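Long-range contact in pectate lyase (Bacillus, PDB 3VMV), which probably cleaves polygalacturonate, the backbone of pectin, by an elimination reaction as a secreted pectate lyase of polysaccharide lyase family 1: residues P209-F223 with I231-Y245. Residues are numbered along the deposited sequence; the frame is centred on the assembly and turned at random.
Sequences PLIRYADVHMFNNYF and INSRVGARVFVENNY. With SO4 (sulfate ion), chain C.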
loop_
_atom_site.group_PDB
_atom_site.type_symbol
_atom_site.label_atom_id
_atom_site.label_comp_id
_atom_site.label_asym_id
_atom_site.label_seq_id
_atom_site.Cartn_x
_atom_site.Cartn_y
_atom_site.Cartn_z
ATOM N N PRO A 209 2.603 8.435 1.727
ATOM C CA PRO A 209 1.380 8.109 2.475
ATOM C C PRO A 209 1.093 9.185 3.546
ATOM O O PRO A 209 1.957 10.035 3.859
ATOM C CB PRO A 209 1.749 6.795 3.187
ATOM C CG PRO A 209 3.303 6.641 3.020
ATOM C CD PRO A 209 3.792 7.919 2.412
ATOM N N LEU A 210 -0.097 9.101 4.142
ATOM C CA LEU A 210 -0.394 9.728 5.427
ATOM C C LEU A 210 0.122 8.748 6.482
ATOM O O LEU A 210 -0.352 7.611 6.539
ATOM C CB LEU A 210 -1.907 9.959 5.585
ATOM C CG LEU A 210 -2.377 10.774 6.785
ATOM C CD1 LEU A 210 -3.880 11.029 6.630
ATOM C CD2 LEU A 210 -2.087 10.086 8.153
ATOM N N ILE A 211 1.155 9.154 7.236
ATOM C CA ILE A 211 1.762 8.231 8.194
ATOM C C ILE A 211 1.558 8.754 9.592
ATOM O O ILE A 211 2.052 9.825 9.926
ATOM C CB ILE A 211 3.298 8.040 7.948
ATOM C CG1 ILE A 211 3.586 7.670 6.497
ATOM C CG2 ILE A 211 3.868 6.944 8.888
ATOM C CD1 ILE A 211 5.069 7.790 6.158
ATOM N N ARG A 212 0.882 7.967 10.436
ATOM C CA ARG A 212 0.804 8.233 11.870
ATOM C C ARG A 212 1.649 7.225 12.632
ATOM O O ARG A 212 1.470 6.026 12.433
ATOM C CB ARG A 212 -0.631 8.159 12.411
ATOM C CG ARG A 212 -1.545 9.269 11.924
ATOM C CD ARG A 212 -2.957 8.942 12.420
ATOM N NE ARG A 212 -3.929 10.031 12.250
ATOM C CZ ARG A 212 -4.800 10.085 11.237
ATOM N NH1 ARG A 212 -4.805 9.153 10.280
ATOM N NH2 ARG A 212 -5.661 11.095 11.186
ATOM N N TYR A 213 2.545 7.717 13.503
ATOM C CA TYR A 213 3.320 6.886 14.479
ATOM C C TYR A 213 4.370 5.943 13.920
ATOM O O TYR A 213 5.426 5.735 14.561
ATOM C CB TYR A 213 2.413 6.004 15.406
ATOM C CG TYR A 213 1.329 6.770 16.124
ATOM C CD1 TYR A 213 1.634 7.581 17.227
ATOM C CD2 TYR A 213 0.021 6.720 15.672
ATOM C CE1 TYR A 213 0.636 8.328 17.879
ATOM C CE2 TYR A 213 -0.971 7.453 16.316
ATOM C CZ TYR A 213 -0.648 8.246 17.412
ATOM O OH TYR A 213 -1.617 8.983 18.037
ATOM N N ALA A 214 4.076 5.349 12.762
ATOM C CA ALA A 214 4.889 4.223 12.252
ATOM C C ALA A 214 6.301 4.598 11.792
ATOM O O ALA A 214 6.537 5.731 11.380
ATOM C CB ALA A 214 4.176 3.582 11.107
ATOM N N ASP A 215 7.206 3.615 11.895
ATOM C CA ASP A 215 8.486 3.659 11.172
ATOM C C ASP A 215 8.291 3.081 9.765
ATOM O O ASP A 215 7.752 1.953 9.568
ATOM C CB ASP A 215 9.529 2.837 11.924
ATOM C CG ASP A 215 9.947 3.488 13.260
ATOM O OD1 ASP A 215 9.752 4.698 13.414
ATOM O OD2 ASP A 215 10.431 2.753 14.158
ATOM N N VAL A 216 8.751 3.867 8.785
ATOM C CA VAL A 216 8.529 3.597 7.371
ATOM C C VAL A 216 9.799 3.904 6.579
ATOM O O VAL A 216 10.478 4.891 6.866
ATOM C CB VAL A 216 7.382 4.480 6.867
ATOM C CG1 VAL A 216 7.181 4.320 5.390
ATOM C CG2 VAL A 216 6.105 4.168 7.643
ATOM N N HIS A 217 10.135 3.057 5.609
ATOM C CA HIS A 217 11.228 3.322 4.667
ATOM C C HIS A 217 10.623 3.462 3.281
ATOM O O HIS A 217 9.914 2.562 2.844
ATOM C CB HIS A 217 12.189 2.149 4.740
ATOM C CG HIS A 217 13.431 2.256 3.895
ATOM N ND1 HIS A 217 14.106 1.121 3.503
ATOM C CD2 HIS A 217 14.129 3.308 3.411
ATOM C CE1 HIS A 217 15.194 1.476 2.828
ATOM N NE2 HIS A 217 15.225 2.793 2.741
ATOM N N MET A 218 10.886 4.581 2.615
ATOM C CA MET A 218 10.497 4.762 1.222
ATOM C C MET A 218 11.749 4.971 0.391
ATOM O O MET A 218 12.457 5.979 0.600
ATOM C CB MET A 218 9.593 5.970 1.074
ATOM C CG MET A 218 8.407 5.921 2.017
ATOM S SD MET A 218 7.148 7.165 1.610
ATOM C CE MET A 218 6.336 6.453 0.183
ATOM N N PHE A 219 12.035 4.003 -0.482
ATOM C CA PHE A 219 13.182 4.177 -1.377
ATOM C C PHE A 219 12.881 3.866 -2.822
ATOM O O PHE A 219 12.089 2.969 -3.136
ATOM C CB PHE A 219 14.434 3.401 -0.876
ATOM C CG PHE A 219 14.316 1.874 -0.913
ATOM C CD1 PHE A 219 14.865 1.154 -1.977
ATOM C CD2 PHE A 219 13.720 1.176 0.127
ATOM C CE1 PHE A 219 14.837 -0.232 -2.021
ATOM C CE2 PHE A 219 13.653 -0.236 0.090
ATOM C CZ PHE A 219 14.221 -0.944 -0.984
ATOM N N ASN A 220 13.523 4.619 -3.725
ATOM C CA ASN A 220 13.467 4.288 -5.148
ATOM C C ASN A 220 12.056 4.324 -5.701
ATOM O O ASN A 220 11.785 3.614 -6.664
ATOM C CB ASN A 220 14.111 2.917 -5.450
ATOM C CG ASN A 220 15.647 2.942 -5.347
ATOM O OD1 ASN A 220 16.322 4.027 -5.248
ATOM N ND2 ASN A 220 16.211 1.774 -5.358
ATOM N N ASN A 221 11.205 5.170 -5.122
ATOM C CA ASN A 221 9.888 5.433 -5.748
ATOM C C ASN A 221 9.951 6.643 -6.679
ATOM O O ASN A 221 10.885 7.473 -6.569
ATOM C CB ASN A 221 8.816 5.689 -4.685
ATOM C CG ASN A 221 8.738 4.586 -3.659
ATOM O OD1 ASN A 221 8.172 3.505 -3.903
ATOM N ND2 ASN A 221 9.322 4.840 -2.490
ATOM N N TYR A 222 8.972 6.727 -7.589
ATOM C CA TYR A 222 8.834 7.812 -8.551
ATOM C C TYR A 222 7.514 8.485 -8.265
ATOM O O TYR A 222 6.475 7.877 -8.477
ATOM C CB TYR A 222 8.875 7.215 -9.965
ATOM C CG TYR A 222 8.759 8.147 -11.151
ATOM C CD1 TYR A 222 8.793 9.520 -10.996
ATOM C CD2 TYR A 222 8.709 7.622 -12.425
ATOM C CE1 TYR A 222 8.685 10.342 -12.147
ATOM C CE2 TYR A 222 8.602 8.434 -13.551
ATOM C CZ TYR A 222 8.621 9.780 -13.391
ATOM O OH TYR A 222 8.542 10.540 -14.526
ATOM N N PHE A 223 7.599 9.691 -7.704
ATOM C CA PHE A 223 6.428 10.525 -7.368
ATOM C C PHE A 223 6.274 11.552 -8.478
ATOM O O PHE A 223 7.260 12.234 -8.832
ATOM C CB PHE A 223 6.696 11.289 -6.088
ATOM C CG PHE A 223 6.863 10.454 -4.815
ATOM C CD1 PHE A 223 5.848 10.435 -3.866
ATOM C CD2 PHE A 223 8.048 9.768 -4.544
ATOM C CE1 PHE A 223 6.003 9.806 -2.637
ATOM C CE2 PHE A 223 8.229 9.113 -3.328
ATOM C CZ PHE A 223 7.186 9.104 -2.362
ATOM N N ILE A 231 4.319 12.848 1.115
ATOM C CA ILE A 231 4.555 12.152 2.413
ATOM C C ILE A 231 4.192 13.044 3.605
ATOM O O ILE A 231 4.732 14.146 3.745
ATOM C CB ILE A 231 6.032 11.787 2.515
ATOM C CG1 ILE A 231 6.471 10.937 1.326
ATOM C CG2 ILE A 231 6.307 11.033 3.847
ATOM C CD1 ILE A 231 7.986 10.820 1.206
ATOM N N ASN A 232 3.242 12.582 4.437
ATOM C CA ASN A 232 2.771 13.371 5.550
ATOM C C ASN A 232 3.096 12.592 6.803
ATOM O O ASN A 232 2.455 11.602 7.077
ATOM C CB ASN A 232 1.267 13.585 5.420
ATOM C CG ASN A 232 0.712 14.510 6.508
ATOM O OD1 ASN A 232 1.454 15.037 7.341
ATOM N ND2 ASN A 232 -0.619 14.749 6.472
ATOM N N SER A 233 4.102 13.060 7.552
ATOM C CA SER A 233 4.576 12.345 8.718
ATOM C C SER A 233 4.063 13.001 9.987
ATOM O O SER A 233 4.379 14.177 10.255
ATOM C CB SER A 233 6.118 12.330 8.696
ATOM O OG SER A 233 6.645 11.518 9.735
ATOM N N ARG A 234 3.287 12.228 10.765
ATOM C CA ARG A 234 2.503 12.749 11.882
ATOM C C ARG A 234 2.766 11.982 13.162
ATOM O O ARG A 234 3.067 10.785 13.116
ATOM C CB ARG A 234 0.994 12.627 11.533
ATOM C CG ARG A 234 0.574 13.651 10.463
ATOM C CD ARG A 234 -0.631 13.223 9.654
ATOM N NE ARG A 234 -1.870 13.435 10.399
ATOM C CZ ARG A 234 -3.018 13.745 9.817
ATOM N NH1 ARG A 234 -4.091 13.917 10.578
ATOM N NH2 ARG A 234 -3.095 13.907 8.481
ATOM N N VAL A 235 2.565 12.662 14.297
ATOM C CA VAL A 235 2.585 12.049 15.652
ATOM C C VAL A 235 3.684 11.021 15.831
ATOM O O VAL A 235 3.461 9.851 16.168
ATOM C CB VAL A 235 1.212 11.469 16.150
ATOM C CG1 VAL A 235 0.287 12.613 16.547
ATOM C CG2 VAL A 235 0.544 10.569 15.144
ATOM N N GLY A 236 4.906 11.489 15.597
ATOM C CA GLY A 236 6.066 10.678 15.940
ATOM C C GLY A 236 6.432 9.602 14.929
ATOM O O GLY A 236 7.339 8.808 15.201
ATOM N N ALA A 237 5.757 9.570 13.785
ATOM C CA ALA A 237 6.222 8.714 12.685
ATOM C C ALA A 237 7.675 9.027 12.360
ATOM O O ALA A 237 8.127 10.128 12.568
ATOM C CB ALA A 237 5.392 8.944 11.435
ATOM N N ARG A 238 8.416 8.024 11.883
ATOM C CA ARG A 238 9.777 8.265 11.366
ATOM C C ARG A 238 9.862 7.680 9.984
ATOM O O ARG A 238 9.650 6.457 9.828
ATOM C CB ARG A 238 10.818 7.574 12.247
ATOM C CG ARG A 238 10.823 8.182 13.656
ATOM C CD ARG A 238 11.953 7.629 14.507
ATOM N NE ARG A 238 11.867 6.175 14.614
ATOM C CZ ARG A 238 12.731 5.477 15.343
ATOM N NH1 ARG A 238 12.654 4.176 15.416
ATOM N NH2 ARG A 238 13.723 6.111 15.962
ATOM N N VAL A 239 10.123 8.527 8.981
ATOM C CA VAL A 239 10.179 8.011 7.605
ATOM C C VAL A 239 11.537 8.288 6.981
ATOM O O VAL A 239 11.982 9.449 6.962
ATOM C CB VAL A 239 9.004 8.543 6.719
ATOM C CG1 VAL A 239 8.989 10.016 6.620
ATOM C CG2 VAL A 239 9.074 7.933 5.312
ATOM N N PHE A 240 12.237 7.222 6.582
ATOM C CA PHE A 240 13.498 7.377 5.844
ATOM C C PHE A 240 13.168 7.483 4.363
ATOM O O PHE A 240 12.661 6.506 3.779
ATOM C CB PHE A 240 14.438 6.200 6.173
ATOM C CG PHE A 240 15.791 6.265 5.466
ATOM C CD1 PHE A 240 16.405 7.487 5.248
ATOM C CD2 PHE A 240 16.461 5.094 5.122
ATOM C CE1 PHE A 240 17.664 7.549 4.656
ATOM C CE2 PHE A 240 17.710 5.152 4.508
ATOM C CZ PHE A 240 18.313 6.369 4.279
ATOM N N VAL A 241 13.395 8.660 3.784
ATOM C CA VAL A 241 13.039 8.974 2.383
ATOM C C VAL A 241 14.333 8.980 1.624
ATOM O O VAL A 241 15.099 9.922 1.723
ATOM C CB VAL A 241 12.343 10.306 2.314
ATOM C CG1 VAL A 241 11.862 10.632 0.895
ATOM C CG2 VAL A 241 11.183 10.334 3.339
ATOM N N GLU A 242 14.562 7.893 0.881
ATOM C CA GLU A 242 15.903 7.625 0.313
ATOM C C GLU A 242 15.862 7.371 -1.181
ATOM O O GLU A 242 15.186 6.454 -1.682
ATOM C CB GLU A 242 16.442 6.367 1.035
ATOM C CG GLU A 242 17.848 5.971 0.611
ATOM C CD GLU A 242 18.288 4.637 1.226
ATOM O OE1 GLU A 242 17.395 3.803 1.491
ATOM O OE2 GLU A 242 19.528 4.443 1.350
ATOM N N ASN A 243 16.624 8.177 -1.908
ATOM C CA ASN A 243 16.823 7.935 -3.344
ATOM C C ASN A 243 15.523 7.783 -4.122
ATOM O O ASN A 243 15.353 6.871 -4.937
ATOM C CB ASN A 243 17.752 6.723 -3.586
ATOM C CG ASN A 243 19.168 6.956 -3.093
ATOM O OD1 ASN A 243 19.454 7.852 -2.251
ATOM N ND2 ASN A 243 20.085 6.126 -3.595
ATOM N N ASN A 244 14.586 8.680 -3.850
ATOM C CA ASN A 244 13.363 8.769 -4.630
ATOM C C ASN A 244 13.440 9.894 -5.628
ATOM O O ASN A 244 14.198 10.834 -5.425
ATOM C CB ASN A 244 12.140 9.024 -3.728
ATOM C CG ASN A 244 11.947 7.971 -2.649
ATOM O OD1 ASN A 244 11.343 6.929 -2.891
ATOM N ND2 ASN A 244 12.436 8.251 -1.454
ATOM N N TYR A 245 12.624 9.801 -6.674
ATOM C CA TYR A 245 12.546 10.831 -7.692
ATOM C C TYR A 245 11.193 11.525 -7.603
ATOM O O TYR A 245 10.172 10.829 -7.613
ATOM C CB TYR A 245 12.763 10.207 -9.091
ATOM C CG TYR A 245 13.116 11.202 -10.135
ATOM C CD1 TYR A 245 14.455 11.433 -10.391
ATOM C CD2 TYR A 245 12.161 11.912 -10.843
ATOM C CE1 TYR A 245 14.867 12.320 -11.294
ATOM C CE2 TYR A 245 12.618 12.890 -11.818
ATOM C CZ TYR A 245 13.971 13.038 -11.980
ATOM O OH TYR A 245 14.540 13.935 -12.857
HETATM S S SO4 C . -6.724 13.957 7.624
HETATM O O1 SO4 C . -6.530 13.811 9.087
HETATM O O2 SO4 C . -7.178 12.675 7.079
HETATM O O3 SO4 C . -7.710 15.009 7.372
HETATM O O4 SO4 C . -5.452 14.301 6.964
HETATM O O HOH W 1 -5.762 13.351 13.083
#
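Asn221 and Asn244 join two successive coils of a right-handed parallel beta-helix at the bend where one strand gives way to the next. Asn244 OD1 accepts from Asn221 N (2.8 Å) and from Asn221 ND2 (2.9 Å), while Asn244 ND2 donates to Met218 O from well above that carbonyl's plane. A short amide suits a buried bend, offering both donor and acceptor; the Asn221-Asn244 pair is a rung of an asparagine ladder, a hallmark of this fold, which carries on to Asn282 in the next coil.

Between bends, two parallel ladders, Leu210-Arg212 with Asn232-Arg234 and Asp215-Phe219 with Arg238-Glu242, differ in register by one, the extra residue falling in the type I' turn Arg234-Ala237. Inside the helix, Ile211 CG2 meets Ala237 CB at 3.6 Å and its CD1 lies against Val239, while Met218 brings SD to Ile231 CD1 (3.8 Å), where the Phe223 ring also packs. Flexible or branched apolar chains can fill such a core closely.

Outside, Arg238 grips Asp215 side-on: NE reaches OD1 (2.8 Å) and NH1 reaches OD2, both from 40° out of the carboxylate plane. His217 NE2 meets Glu242 OE1 (2.7 Å) in the imidazole plane. His217 and Phe240 both have CG anti to the backbone N (chi1 -177° and -179°), which sends their rings off the same way; the planes are nearly parallel but slid apart. At the turn, Val235 CG2 sits over the centre of the Tyr213 ring, a CH-pi contact. Arg234 binds a sulfate, probably from crystallisation, through NH1 and NH2, with Arg212 alongside.

Second-shell partners hold several groups: Tyr302 bonds His217 ND1, and Asp185 forms a salt bridge with Arg212. The stack continues through strands 177-181 and 192-197 before the contact and 265-266 and 276-280 beyond it, while helix 309-319 touches Tyr222 and Tyr245.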